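Putative transcriptional regulator protein (Vibrio parahaemolyticus, PDB 3ER6) is of unknown function but probably regulates transcription by binding specific DNA sequences, its DJ-1/PfpI-like domain being the part modelled here. Local coordinates at residues Val12-Thr17 against Asp99-Leu104; His46-Asn51 against Gln70-Thr75; Ile114-Phe119 against Ser136-Leu141; Glu88-Ile93 against Gly143-Glu148; Glu29-Ala34 against Glu178-Tyr183. The protein carries 1 engineered substitution. One frame throughout, in Å; residues are numbered along the deposited sequence.

Contact 1 of 5, residues Val12-Thr17 against Asp99-Leu104; sequences VALAPT and DWIREL
Val12 and Leu14, on strand 9-14, meet Trp100 and Ile101 of helix 95-106 where that helix lies against the central mixed beta-sheet of this DJ-1/PfpI-like alpha/beta domain. CG1 of Val12 comes to the rim of the indole, near the ring plane, and sits 3.9 Å from Trp100 CH2. The second touch is methyl to methyl and slacker: Leu14 CD2 lies 4.3 Å from Ile101 CD1. Val12 turns CG1 anti to its own backbone N (chi1 177°), which sends that branch to the indole. Trp100 likewise has CG opposite its backbone N, and the long ring bridges from helix to sheet.

One shell further out, Leu78 of the neighbouring strand 77-80 supports both Trp100 and Ile101. Phe72 O accepts a hydrogen bond from Trp100 NE1, which satisfies the buried indole nitrogen and helps to set the ring's orientation. Within the helix, Leu104 lays its CD1 over one face of the indole, 3.6 Å above the plane and shifted toward the rim.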
# COMPACT_ATOMS: atom_id res chain seq x y z
N VAL A 12 -6.41 13.68 7.42
CA VAL A 12 -6.47 12.72 8.55
C VAL A 12 -6.86 11.35 7.92
O VAL A 12 -7.79 11.27 7.07
CB VAL A 12 -7.50 13.16 9.64
CG1 VAL A 12 -7.58 12.10 10.76
CG2 VAL A 12 -7.09 14.58 10.22
N ALA A 13 -6.10 10.32 8.25
CA ALA A 13 -6.36 8.98 7.69
C ALA A 13 -6.69 8.01 8.81
O ALA A 13 -5.83 7.63 9.62
CB ALA A 13 -5.10 8.50 6.91
N LEU A 14 -7.95 7.62 8.89
CA LEU A 14 -8.40 6.65 9.85
C LEU A 14 -8.16 5.24 9.32
O LEU A 14 -8.71 4.86 8.25
CB LEU A 14 -9.90 6.85 10.08
CG LEU A 14 -10.59 5.83 10.98
CD1 LEU A 14 -10.07 5.97 12.48
CD2 LEU A 14 -12.08 6.05 10.85
N ALA A 15 -7.37 4.46 10.08
CA ALA A 15 -7.03 3.07 9.73
C ALA A 15 -7.73 2.18 10.73
O ALA A 15 -7.31 2.05 11.88
CB ALA A 15 -5.44 2.88 9.78
N PRO A 16 -8.89 1.64 10.34
CA PRO A 16 -9.64 0.88 11.30
C PRO A 16 -9.03 -0.46 11.78
O PRO A 16 -9.38 -0.90 12.85
CB PRO A 16 -10.97 0.64 10.59
CG PRO A 16 -11.15 1.93 9.74
CD PRO A 16 -9.69 2.08 9.18
N THR A 17 -8.17 -1.10 10.99
CA THR A 17 -7.63 -2.41 11.37
C THR A 17 -6.23 -2.66 10.82
O THR A 17 -5.96 -2.39 9.64
CB THR A 17 -8.59 -3.59 10.93
OG1 THR A 17 -7.96 -4.86 11.20
CG2 THR A 17 -8.89 -3.55 9.49
N ASP A 99 -20.18 9.56 14.62
CA ASP A 99 -20.62 10.93 14.78
C ASP A 99 -19.56 11.85 14.23
O ASP A 99 -19.86 12.82 13.57
CB ASP A 99 -20.89 11.30 16.26
CG ASP A 99 -22.09 10.55 16.86
OD1 ASP A 99 -22.93 10.06 16.08
OD2 ASP A 99 -22.17 10.42 18.12
N TRP A 100 -18.29 11.54 14.49
CA TRP A 100 -17.18 12.38 14.03
C TRP A 100 -17.09 12.45 12.47
O TRP A 100 -16.96 13.51 11.89
CB TRP A 100 -15.90 11.82 14.68
CG TRP A 100 -14.62 12.48 14.31
CD1 TRP A 100 -14.17 13.71 14.71
CD2 TRP A 100 -13.55 11.87 13.58
NE1 TRP A 100 -12.90 13.92 14.23
CE2 TRP A 100 -12.50 12.81 13.52
CE3 TRP A 100 -13.41 10.65 12.91
CZ2 TRP A 100 -11.31 12.57 12.83
CZ3 TRP A 100 -12.20 10.38 12.23
CH2 TRP A 100 -11.16 11.36 12.19
N ILE A 101 -17.26 11.32 11.80
CA ILE A 101 -17.28 11.26 10.33
C ILE A 101 -18.47 12.03 9.77
O ILE A 101 -18.36 12.81 8.80
CB ILE A 101 -17.34 9.78 9.90
CG1 ILE A 101 -16.01 9.07 10.28
CG2 ILE A 101 -17.69 9.63 8.37
CD1 ILE A 101 -16.08 7.52 10.19
N ARG A 102 -19.62 11.79 10.40
CA ARG A 102 -20.86 12.48 9.98
C ARG A 102 -20.61 13.98 10.06
O ARG A 102 -20.91 14.73 9.11
CB ARG A 102 -22.03 12.04 10.85
CG ARG A 102 -23.31 12.80 10.65
CD ARG A 102 -24.34 12.36 11.73
NE ARG A 102 -25.54 13.21 11.66
CZ ARG A 102 -26.58 12.98 10.86
NH1 ARG A 102 -26.60 11.92 10.10
NH2 ARG A 102 -27.61 13.81 10.86
N GLU A 103 -20.05 14.44 11.17
CA GLU A 103 -19.89 15.88 11.34
C GLU A 103 -18.90 16.47 10.38
O GLU A 103 -19.11 17.56 9.83
CB GLU A 103 -19.48 16.27 12.77
CG GLU A 103 -20.49 15.83 13.84
CD GLU A 103 -19.94 16.00 15.30
OE1 GLU A 103 -20.17 15.09 16.12
OE2 GLU A 103 -19.26 17.02 15.62
N LEU A 104 -17.75 15.81 10.25
CA LEU A 104 -16.74 16.31 9.32
C LEU A 104 -17.36 16.44 7.92
O LEU A 104 -17.13 17.43 7.21
CB LEU A 104 -15.50 15.39 9.27
CG LEU A 104 -14.52 15.41 10.44
CD1 LEU A 104 -13.49 14.19 10.27
CD2 LEU A 104 -13.81 16.77 10.64

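Contact 2 of 5, residues His46-Asn51 against Gln70-Thr75; sequences HVVTPN and QSFDFT
His46 and Val48, on strand 43-48, receive the side chain of Phe72 from the loop before strand 77-80. This strand is outermost in the DJ-1/PfpI-like domain's central sheet within this chain, and the loop packs against it. The loop comes in through a 3-10 turn at Gln70 and Ser71; Gln70 OE1 is hydrogen-bonded to Asn52 ND2, just past residues 46-51. Phe72 makes the whole contact. Its CZ stands over one face of the imidazole, 3.4 Å from His46 CG and offset toward the rim, while its CE1 is 3.7 Å from His46 CD2. The two planes are inclined at 47°, with centroids 4.7 Å apart, an oblique meeting. On the other flank of the phenyl tip, CE2 lies 3.9 Å from Val48 CG1. His46 keeps CG beside its backbone N (chi1 -47°), which presents the imidazole face to the phenyl. Further along, Thr75 OG1 is hydrogen-bonded to Arg10 O. Across this contact dispersion and ring packing grip the phenyl, with no hydrogen bond between the segments.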
# COMPACT_ATOMS: atom_id res chain seq x y z
N HIS A 46 -1.97 12.75 9.06
CA HIS A 46 -1.99 12.07 10.37
C HIS A 46 -2.71 10.75 10.25
O HIS A 46 -3.86 10.74 9.82
CB HIS A 46 -2.72 12.92 11.45
CG HIS A 46 -2.28 14.36 11.49
ND1 HIS A 46 -1.32 14.81 12.36
CD2 HIS A 46 -2.65 15.43 10.75
CE1 HIS A 46 -1.12 16.10 12.17
NE2 HIS A 46 -1.92 16.51 11.20
N VAL A 47 -2.05 9.66 10.61
CA VAL A 47 -2.76 8.40 10.82
C VAL A 47 -3.39 8.36 12.21
O VAL A 47 -2.71 8.65 13.22
CB VAL A 47 -1.83 7.18 10.59
CG1 VAL A 47 -2.48 5.90 11.02
CG2 VAL A 47 -1.38 7.13 9.07
N VAL A 48 -4.65 8.00 12.28
CA VAL A 48 -5.38 7.78 13.54
C VAL A 48 -6.07 6.42 13.55
O VAL A 48 -6.38 5.87 12.48
CB VAL A 48 -6.44 8.89 13.85
CG1 VAL A 48 -5.72 10.23 14.06
CG2 VAL A 48 -7.51 8.94 12.73
N THR A 49 -6.26 5.86 14.74
CA THR A 49 -6.89 4.56 14.86
C THR A 49 -8.14 4.72 15.71
O THR A 49 -8.26 5.65 16.51
CB THR A 49 -5.94 3.51 15.47
OG1 THR A 49 -5.74 3.83 16.86
CG2 THR A 49 -4.54 3.43 14.65
N PRO A 50 -9.11 3.81 15.52
CA PRO A 50 -10.42 4.01 16.12
C PRO A 50 -10.43 4.18 17.64
O PRO A 50 -11.29 4.93 18.16
CB PRO A 50 -11.22 2.76 15.70
CG PRO A 50 -10.49 2.18 14.51
CD PRO A 50 -8.99 2.54 14.76
N ASN A 51 -9.53 3.50 18.34
CA ASN A 51 -9.42 3.59 19.80
C ASN A 51 -8.11 4.30 20.17
O ASN A 51 -7.69 4.30 21.33
CB ASN A 51 -9.44 2.16 20.39
CG ASN A 51 -8.37 1.23 19.71
OD1 ASN A 51 -7.60 1.65 18.80
ND2 ASN A 51 -8.33 -0.03 20.16
N GLN A 70 -9.85 12.41 18.07
CA GLN A 70 -10.61 13.44 18.80
C GLN A 70 -9.91 14.81 18.76
O GLN A 70 -10.55 15.83 18.94
CB GLN A 70 -10.89 13.05 20.29
CG GLN A 70 -11.80 11.88 20.54
CD GLN A 70 -11.06 10.56 20.61
OE1 GLN A 70 -9.94 10.45 20.08
NE2 GLN A 70 -11.70 9.52 21.21
N SER A 71 -8.61 14.87 18.49
CA SER A 71 -7.95 16.19 18.38
C SER A 71 -8.26 16.95 17.09
O SER A 71 -7.81 18.08 16.93
CB SER A 71 -6.42 16.04 18.49
OG SER A 71 -6.08 15.41 19.70
N PHE A 72 -8.99 16.34 16.16
CA PHE A 72 -9.24 16.97 14.88
C PHE A 72 -10.69 17.44 14.77
O PHE A 72 -11.58 16.63 14.66
CB PHE A 72 -8.83 16.03 13.70
CG PHE A 72 -7.37 15.66 13.74
CD1 PHE A 72 -6.40 16.57 13.35
CD2 PHE A 72 -6.95 14.42 14.19
CE1 PHE A 72 -5.04 16.28 13.44
CE2 PHE A 72 -5.62 14.09 14.25
CZ PHE A 72 -4.64 15.00 13.89
N ASP A 73 -10.93 18.74 14.90
CA ASP A 73 -12.28 19.29 14.66
C ASP A 73 -12.50 19.61 13.23
O ASP A 73 -13.65 19.69 12.79
CB ASP A 73 -12.46 20.61 15.41
CG ASP A 73 -12.70 20.42 16.85
OD1 ASP A 73 -13.16 19.29 17.25
OD2 ASP A 73 -12.44 21.41 17.60
N PHE A 74 -11.40 19.83 12.51
CA PHE A 74 -11.41 20.23 11.08
C PHE A 74 -10.39 19.39 10.31
O PHE A 74 -9.38 19.02 10.86
CB PHE A 74 -11.04 21.74 10.95
CG PHE A 74 -10.46 22.13 9.59
CD1 PHE A 74 -11.27 22.66 8.59
CD2 PHE A 74 -9.10 21.95 9.32
CE1 PHE A 74 -10.75 22.99 7.33
CE2 PHE A 74 -8.57 22.30 8.10
CZ PHE A 74 -9.40 22.83 7.09
N THR A 75 -10.67 19.10 9.05
CA THR A 75 -9.62 18.58 8.13
C THR A 75 -10.11 18.83 6.70
O THR A 75 -11.31 18.87 6.45
CB THR A 75 -9.36 17.03 8.33
OG1 THR A 75 -8.22 16.61 7.55
CG2 THR A 75 -10.63 16.16 7.96

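Contact 3 of 5, residues Ile114-Phe119 against Ser136-Leu141; sequences IDTGIF and SYFAHL
Thr116 and Phe119 meet Phe138 and Leu141 where helix 117-124 packs on helix 136-145. The turn leading into the first helix, type II' from Ile114 to Gly117, follows strand 110-114 of the DJ-1/PfpI-like domain. This junction probably corresponds to the family's nucleophile elbow, with Asp115 (phi 60°) at the position of the usual cysteine.

The apolar contacts come first. Thr116 points its methyl at the phenyl of Phe138, CG2 to CD2 at 3.4 Å, meeting the ring obliquely. Phe119 reaches over at about a right angle to both its partners: CZ is 4.0 Å from Phe138 CB, and CE2 is 4.0 Å from Leu141 CG.

Polar groups behave differently. With OG1 of Thr116 set between its backbone N and carbonyl carbon (chi1 58°), the hydroxyl bonds to Ile83 N, Gly84 O and Ser82 OG, leaving CG2 for Phe138. The closest polar atom across the contact is Phe138 O, in the plane of the Phe119 ring at its edge, 3.7 Å from CZ.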
# COMPACT_ATOMS: atom_id res chain seq x y z
N ILE A 114 -11.93 3.93 1.02
CA ILE A 114 -11.21 2.96 0.20
C ILE A 114 -11.48 1.55 0.70
O ILE A 114 -11.57 1.35 1.93
CB ILE A 114 -9.64 3.32 0.18
CG1 ILE A 114 -9.01 3.21 1.56
CG2 ILE A 114 -9.44 4.79 -0.29
CD1 ILE A 114 -7.46 3.46 1.55
N ASP A 115 -11.65 0.58 -0.23
CA ASP A 115 -11.84 -0.79 0.14
C ASP A 115 -13.13 -0.81 1.00
O ASP A 115 -14.05 -0.03 0.73
CB ASP A 115 -10.62 -1.33 0.92
CG ASP A 115 -10.62 -2.90 1.06
OD1 ASP A 115 -11.47 -3.63 0.48
OD2 ASP A 115 -9.74 -3.41 1.75
N THR A 116 -13.19 -1.68 2.00
CA THR A 116 -14.42 -1.78 2.85
C THR A 116 -14.73 -0.51 3.72
O THR A 116 -15.78 -0.42 4.33
CB THR A 116 -14.47 -3.07 3.69
OG1 THR A 116 -13.33 -3.16 4.54
CG2 THR A 116 -14.51 -4.29 2.77
N GLY A 117 -13.82 0.44 3.78
CA GLY A 117 -14.16 1.82 4.26
C GLY A 117 -15.42 2.32 3.57
O GLY A 117 -16.18 3.17 4.13
N ILE A 118 -15.69 1.81 2.36
CA ILE A 118 -16.95 2.18 1.67
C ILE A 118 -18.22 1.78 2.49
O ILE A 118 -19.21 2.53 2.51
CB ILE A 118 -17.00 1.70 0.18
CG1 ILE A 118 -15.91 2.40 -0.63
CG2 ILE A 118 -18.45 1.97 -0.45
CD1 ILE A 118 -15.51 1.70 -1.88
N PHE A 119 -18.15 0.66 3.20
CA PHE A 119 -19.26 0.21 4.03
C PHE A 119 -19.51 1.24 5.15
O PHE A 119 -20.66 1.43 5.58
CB PHE A 119 -18.97 -1.17 4.67
CG PHE A 119 -19.13 -2.33 3.73
CD1 PHE A 119 -18.26 -2.52 2.65
CD2 PHE A 119 -20.17 -3.27 3.94
CE1 PHE A 119 -18.41 -3.61 1.80
CE2 PHE A 119 -20.32 -4.34 3.06
CZ PHE A 119 -19.44 -4.52 2.01
N SER A 136 -15.52 -7.27 -6.26
CA SER A 136 -16.28 -8.51 -6.30
C SER A 136 -16.24 -9.31 -5.02
O SER A 136 -17.18 -10.03 -4.70
CB SER A 136 -15.78 -9.40 -7.46
OG SER A 136 -16.04 -8.76 -8.70
N TYR A 137 -15.13 -9.21 -4.28
CA TYR A 137 -15.03 -10.04 -3.08
C TYR A 137 -16.14 -9.65 -2.05
O TYR A 137 -16.76 -10.53 -1.43
CB TYR A 137 -13.64 -9.96 -2.43
CG TYR A 137 -13.52 -11.00 -1.35
CD1 TYR A 137 -13.53 -12.34 -1.67
CD2 TYR A 137 -13.47 -10.64 -0.01
CE1 TYR A 137 -13.44 -13.31 -0.70
CE2 TYR A 137 -13.41 -11.60 0.97
CZ TYR A 137 -13.39 -12.93 0.61
OH TYR A 137 -13.34 -13.88 1.58
N PHE A 138 -16.41 -8.36 -1.89
CA PHE A 138 -17.44 -7.95 -0.93
C PHE A 138 -18.75 -7.38 -1.53
O PHE A 138 -19.59 -6.87 -0.79
CB PHE A 138 -16.86 -7.04 0.17
CG PHE A 138 -16.14 -7.81 1.28
CD1 PHE A 138 -16.80 -8.84 1.96
CD2 PHE A 138 -14.83 -7.53 1.63
CE1 PHE A 138 -16.18 -9.56 2.95
CE2 PHE A 138 -14.21 -8.26 2.61
CZ PHE A 138 -14.88 -9.28 3.27
N ALA A 139 -18.94 -7.49 -2.85
CA ALA A 139 -20.12 -6.88 -3.47
C ALA A 139 -21.44 -7.52 -3.02
O ALA A 139 -22.47 -6.81 -2.82
CB ALA A 139 -20.05 -6.89 -5.01
N HIS A 140 -21.44 -8.85 -2.86
CA HIS A 140 -22.65 -9.51 -2.37
C HIS A 140 -23.08 -8.98 -0.99
O HIS A 140 -24.22 -8.61 -0.77
CB HIS A 140 -22.46 -11.03 -2.29
CG HIS A 140 -23.68 -11.73 -1.79
ND1 HIS A 140 -24.80 -11.92 -2.58
CD2 HIS A 140 -24.00 -12.21 -0.56
CE1 HIS A 140 -25.74 -12.53 -1.86
NE2 HIS A 140 -25.28 -12.71 -0.64
N LEU A 141 -22.13 -8.94 -0.06
CA LEU A 141 -22.43 -8.46 1.29
C LEU A 141 -22.94 -7.03 1.26
O LEU A 141 -23.94 -6.72 1.92
CB LEU A 141 -21.20 -8.61 2.20
CG LEU A 141 -21.37 -8.14 3.66
CD1 LEU A 141 -22.45 -8.96 4.39
CD2 LEU A 141 -20.04 -8.27 4.41

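Contact 4 of 5, residues Glu88-Ile93 against Gly143-Glu148; sequences ESLDKI and GELFPE. Engineered in segment 88-93: Lys92 (natural residue Asn).
Leu90 of residues 88-93 reaches to the C-terminal end of helix 136-145, and one methyl, CD2, makes the contact with both Leu145 and Phe146. The closer approach is to the aromatic ring: Leu90 CD2 lies 4.2 Å from Phe146 CZ, meeting it obliquely, the two side chains coming from opposite directions. Leu90 has CG anti to its backbone N (chi1 -176°), an extended setting that carries its branches across to the other segment. Phe146 is the first residue to leave helical geometry after the helix. Its ring is pressed from inside its own segment by Leu145 CB, 3.6 Å above one face and displaced toward the rim. Phe119 and Ala122 of helix 117-124 pack on the same ring, and Phe142 meets it with planes at about 45°, so the inner part belongs to a larger hydrophobic cluster.

The other side is looser. Leu145 CD1 stands 4.4 Å from Leu90 CD2, a grazing touch by a residue that remains partly exposed. The neighbouring Glu88, Asp91, Glu144 and Lys92, an engineered residue that is Asn in the natural sequence, are solvent-exposed and make no contact across the two segments.

With no hydrogen bond or salt bridge across it, the contact depends on dispersion and on the burial of Leu90 and Phe146.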
# COMPACT_ATOMS: atom_id res chain seq x y z
N GLU A 88 -17.77 -8.85 10.36
CA GLU A 88 -17.01 -8.89 11.61
C GLU A 88 -17.03 -7.52 12.32
O GLU A 88 -17.33 -7.40 13.52
CB GLU A 88 -15.57 -9.18 11.22
CG GLU A 88 -14.76 -9.91 12.25
CD GLU A 88 -14.80 -9.23 13.61
OE1 GLU A 88 -15.06 -8.01 13.68
OE2 GLU A 88 -14.52 -9.93 14.63
N SER A 89 -16.74 -6.45 11.57
CA SER A 89 -16.29 -5.22 12.21
C SER A 89 -17.30 -4.11 12.23
O SER A 89 -17.23 -3.20 13.06
CB SER A 89 -15.05 -4.74 11.47
OG SER A 89 -15.39 -4.48 10.11
N LEU A 90 -18.17 -4.08 11.26
CA LEU A 90 -18.93 -2.82 10.99
C LEU A 90 -19.71 -2.38 12.24
O LEU A 90 -19.78 -1.18 12.56
CB LEU A 90 -19.89 -2.98 9.79
CG LEU A 90 -20.67 -1.72 9.37
CD1 LEU A 90 -19.75 -0.56 8.93
CD2 LEU A 90 -21.67 -2.04 8.24
N ASP A 91 -20.32 -3.37 12.92
CA ASP A 91 -21.21 -3.09 14.04
C ASP A 91 -20.43 -2.81 15.30
O ASP A 91 -21.02 -2.40 16.30
CB ASP A 91 -22.19 -4.26 14.29
CG ASP A 91 -23.32 -4.30 13.24
OD1 ASP A 91 -23.42 -3.33 12.41
OD2 ASP A 91 -24.10 -5.29 13.25
N LYS A 92 -19.13 -3.06 15.27
CA LYS A 92 -18.29 -2.86 16.44
C LYS A 92 -17.64 -1.47 16.47
O LYS A 92 -16.98 -1.10 17.44
CB LYS A 92 -17.21 -3.95 16.53
CG LYS A 92 -17.76 -5.37 16.55
CD LYS A 92 -16.60 -6.39 16.52
CE LYS A 92 -16.48 -7.15 17.84
NZ LYS A 92 -15.42 -6.57 18.75
N ILE A 93 -17.85 -0.69 15.41
CA ILE A 93 -17.22 0.62 15.34
C ILE A 93 -17.85 1.57 16.35
O ILE A 93 -19.06 1.67 16.45
CB ILE A 93 -17.35 1.22 13.91
CG1 ILE A 93 -16.51 0.37 12.95
CG2 ILE A 93 -16.88 2.70 13.87
CD1 ILE A 93 -16.60 0.84 11.49
N GLY A 143 -24.53 -5.65 -1.06
CA GLY A 143 -25.93 -5.80 -1.50
C GLY A 143 -26.88 -6.26 -0.40
O GLY A 143 -28.01 -5.80 -0.34
N GLU A 144 -26.44 -7.16 0.47
CA GLU A 144 -27.26 -7.61 1.60
C GLU A 144 -27.49 -6.50 2.61
O GLU A 144 -28.62 -6.28 3.07
CB GLU A 144 -26.60 -8.82 2.27
CG GLU A 144 -26.38 -9.99 1.31
CD GLU A 144 -27.69 -10.49 0.66
OE1 GLU A 144 -28.22 -11.52 1.15
OE2 GLU A 144 -28.18 -9.90 -0.35
N LEU A 145 -26.44 -5.73 2.92
CA LEU A 145 -26.57 -4.67 3.94
C LEU A 145 -27.23 -3.38 3.47
O LEU A 145 -27.89 -2.68 4.26
CB LEU A 145 -25.18 -4.40 4.60
CG LEU A 145 -24.50 -5.67 5.15
CD1 LEU A 145 -23.05 -5.40 5.67
CD2 LEU A 145 -25.36 -6.22 6.24
N PHE A 146 -26.97 -3.01 2.21
CA PHE A 146 -27.41 -1.74 1.67
C PHE A 146 -28.14 -2.00 0.35
O PHE A 146 -27.70 -1.53 -0.71
CB PHE A 146 -26.20 -0.80 1.44
CG PHE A 146 -25.35 -0.62 2.69
CD1 PHE A 146 -25.81 0.16 3.77
CD2 PHE A 146 -24.13 -1.30 2.82
CE1 PHE A 146 -25.05 0.28 4.95
CE2 PHE A 146 -23.36 -1.20 3.99
CZ PHE A 146 -23.83 -0.42 5.06
N PRO A 147 -29.26 -2.74 0.40
CA PRO A 147 -29.87 -3.04 -0.89
C PRO A 147 -30.43 -1.78 -1.51
O PRO A 147 -30.66 -1.77 -2.72
CB PRO A 147 -30.99 -4.06 -0.55
CG PRO A 147 -31.33 -3.73 0.89
CD PRO A 147 -29.93 -3.42 1.51
N GLU A 148 -30.56 -0.71 -0.72
CA GLU A 148 -31.05 0.58 -1.25
C GLU A 148 -29.96 1.39 -1.98
O GLU A 148 -30.23 2.42 -2.57
CB GLU A 148 -31.65 1.44 -0.13
CG GLU A 148 -30.66 2.04 0.93
CD GLU A 148 -30.13 1.04 1.97
OE1 GLU A 148 -30.44 -0.18 1.88
OE2 GLU A 148 -29.38 1.50 2.88

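Contact 5 of 5, residues Glu29-Ala34 against Glu178-Tyr183; sequences EILETA and EIVEEY
Val180 on helix 173-184 fits against Ala34 and Leu31 of helix 22-37, two neighbouring helices of the DJ-1/PfpI-like alpha/beta domain. They run roughly parallel: the short axes come within 10.5 Å and cross at -28°.

From CB, which points toward the opposite helix, the Val180 side chain divides. CG1, anti to the backbone N (chi1 173°), lies 3.9 Å from Ala34 CB. CG2 goes the other way round, anti to the carbonyl carbon, and touches twice: it is 3.7 Å from Ala34 CB and 3.9 Å from Leu31 CD2. Both branches thus lean on the small alanine, which lets the backbones approach to 6.9 Å between Ala34 CA and Val180 CA. The same Leu31 methyl also reaches Ile179 CG2, more loosely, at 4.3 Å.

Thr188 of helix 186-195 touches both Ala34 and Val180. The far side of helix 22-37 faces the second subunit, where Glu29 accepts hydrogen bonds from Phe21 N and Ala22 N of that subunit and Glu32 forms a salt bridge with its Arg58. Within the helix, Glu29 O takes two donors from opposite faces of its carbonyl plane, Thr33 N and Thr33 OG1, the hydroxyl at 2.7 Å.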
# COMPACT_ATOMS: atom_id res chain seq x y z
N GLU A 29 1.50 7.99 1.02
CA GLU A 29 2.73 8.08 0.24
C GLU A 29 2.44 8.80 -1.05
O GLU A 29 3.26 9.60 -1.49
CB GLU A 29 3.23 6.66 -0.07
CG GLU A 29 3.84 6.04 1.23
CD GLU A 29 4.33 4.56 1.12
OE1 GLU A 29 4.35 4.02 0.03
OE2 GLU A 29 4.67 3.99 2.18
N ILE A 30 1.31 8.50 -1.71
CA ILE A 30 1.02 9.16 -2.99
C ILE A 30 0.73 10.64 -2.74
O ILE A 30 1.27 11.50 -3.40
CB ILE A 30 -0.20 8.49 -3.76
CG1 ILE A 30 0.15 7.05 -4.19
CG2 ILE A 30 -0.67 9.36 -5.05
CD1 ILE A 30 -1.05 6.20 -4.57
N LEU A 31 -0.20 10.94 -1.83
CA LEU A 31 -0.47 12.34 -1.53
C LEU A 31 0.76 13.18 -1.16
O LEU A 31 0.91 14.33 -1.68
CB LEU A 31 -1.58 12.47 -0.48
CG LEU A 31 -2.94 11.90 -0.98
CD1 LEU A 31 -3.94 12.01 0.18
CD2 LEU A 31 -3.51 12.52 -2.32
N GLU A 32 1.62 12.69 -0.24
CA GLU A 32 2.83 13.48 0.13
C GLU A 32 3.83 13.63 -1.03
O GLU A 32 4.45 14.72 -1.22
CB GLU A 32 3.55 12.91 1.36
CG GLU A 32 2.64 13.03 2.59
CD GLU A 32 3.41 12.86 3.88
OE1 GLU A 32 4.62 12.53 3.82
OE2 GLU A 32 2.78 13.04 4.96
N THR A 33 4.02 12.55 -1.79
CA THR A 33 4.86 12.62 -3.00
C THR A 33 4.40 13.73 -3.95
O THR A 33 5.21 14.48 -4.46
CB THR A 33 4.98 11.21 -3.70
OG1 THR A 33 5.52 10.28 -2.72
CG2 THR A 33 5.91 11.28 -4.96
N ALA A 34 3.10 13.82 -4.20
CA ALA A 34 2.53 14.86 -5.07
C ALA A 34 2.72 16.26 -4.45
O ALA A 34 3.03 17.22 -5.17
CB ALA A 34 1.06 14.59 -5.25
N GLU A 178 -7.31 12.54 -8.65
CA GLU A 178 -8.36 13.52 -8.70
C GLU A 178 -8.16 14.55 -7.62
O GLU A 178 -8.15 15.73 -7.91
CB GLU A 178 -9.72 12.85 -8.57
CG GLU A 178 -10.85 13.78 -8.94
CD GLU A 178 -10.79 14.23 -10.42
OE1 GLU A 178 -11.09 15.42 -10.62
OE2 GLU A 178 -10.44 13.43 -11.34
N ILE A 179 -7.94 14.10 -6.39
CA ILE A 179 -7.72 14.99 -5.27
C ILE A 179 -6.44 15.80 -5.51
O ILE A 179 -6.42 17.03 -5.29
CB ILE A 179 -7.59 14.16 -3.97
CG1 ILE A 179 -8.93 13.52 -3.58
CG2 ILE A 179 -6.99 14.97 -2.83
CD1 ILE A 179 -9.93 14.48 -3.41
N VAL A 180 -5.38 15.13 -5.99
CA VAL A 180 -4.16 15.87 -6.37
C VAL A 180 -4.46 16.98 -7.38
O VAL A 180 -3.99 18.08 -7.20
CB VAL A 180 -3.03 14.95 -6.92
CG1 VAL A 180 -1.84 15.80 -7.48
CG2 VAL A 180 -2.55 14.08 -5.80
N GLU A 181 -5.25 16.70 -8.43
CA GLU A 181 -5.50 17.76 -9.41
C GLU A 181 -6.28 18.93 -8.77
O GLU A 181 -5.96 20.08 -8.99
CB GLU A 181 -6.22 17.19 -10.63
CG GLU A 181 -6.46 18.26 -11.63
CD GLU A 181 -7.01 17.72 -12.93
OE1 GLU A 181 -6.96 16.49 -13.15
OE2 GLU A 181 -7.48 18.56 -13.71
N GLU A 182 -7.26 18.61 -7.96
CA GLU A 182 -8.04 19.64 -7.23
C GLU A 182 -7.19 20.59 -6.43
O GLU A 182 -7.43 21.80 -6.49
CB GLU A 182 -9.06 18.98 -6.30
CG GLU A 182 -10.13 18.33 -7.11
CD GLU A 182 -11.34 17.95 -6.28
OE1 GLU A 182 -11.92 18.88 -5.62
OE2 GLU A 182 -11.72 16.74 -6.33
N TYR A 183 -6.22 20.09 -5.67
CA TYR A 183 -5.43 20.98 -4.81
C TYR A 183 -4.21 21.58 -5.45
O TYR A 183 -3.83 22.70 -5.09
CB TYR A 183 -5.02 20.25 -3.53
CG TYR A 183 -6.19 20.02 -2.61
CD1 TYR A 183 -6.69 21.07 -1.82
CD2 TYR A 183 -6.80 18.79 -2.54
CE1 TYR A 183 -7.77 20.87 -0.98
CE2 TYR A 183 -7.91 18.57 -1.68
CZ TYR A 183 -8.39 19.63 -0.91
OH TYR A 183 -9.46 19.44 -0.05

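In the fold
Contacts 1 and 2 lie on the central sheet, contacts 3 and 4 among helices on one side of the chain's centre, and contact 5 between helices on the other, its centre about 30 Å from that of contact 4. Contacts 1 and 2 have centres 7 Å apart and join directly, since strands 9-14 and 43-48 are neighbours: Ala13 pairs with His46 and Val48. Contacts 3 and 4, about 10 Å between centres, share helix 136-145, and Phe119 packs on Leu90, Leu145 and Phe146. Along the chain, contact 5 spans contacts 2, 3 and 4, whereas contact 1 crosses both 4 and 5. Early and late segments are thereby knitted into one domain, and contacts 2, 3 and 5 also touch the second subunit.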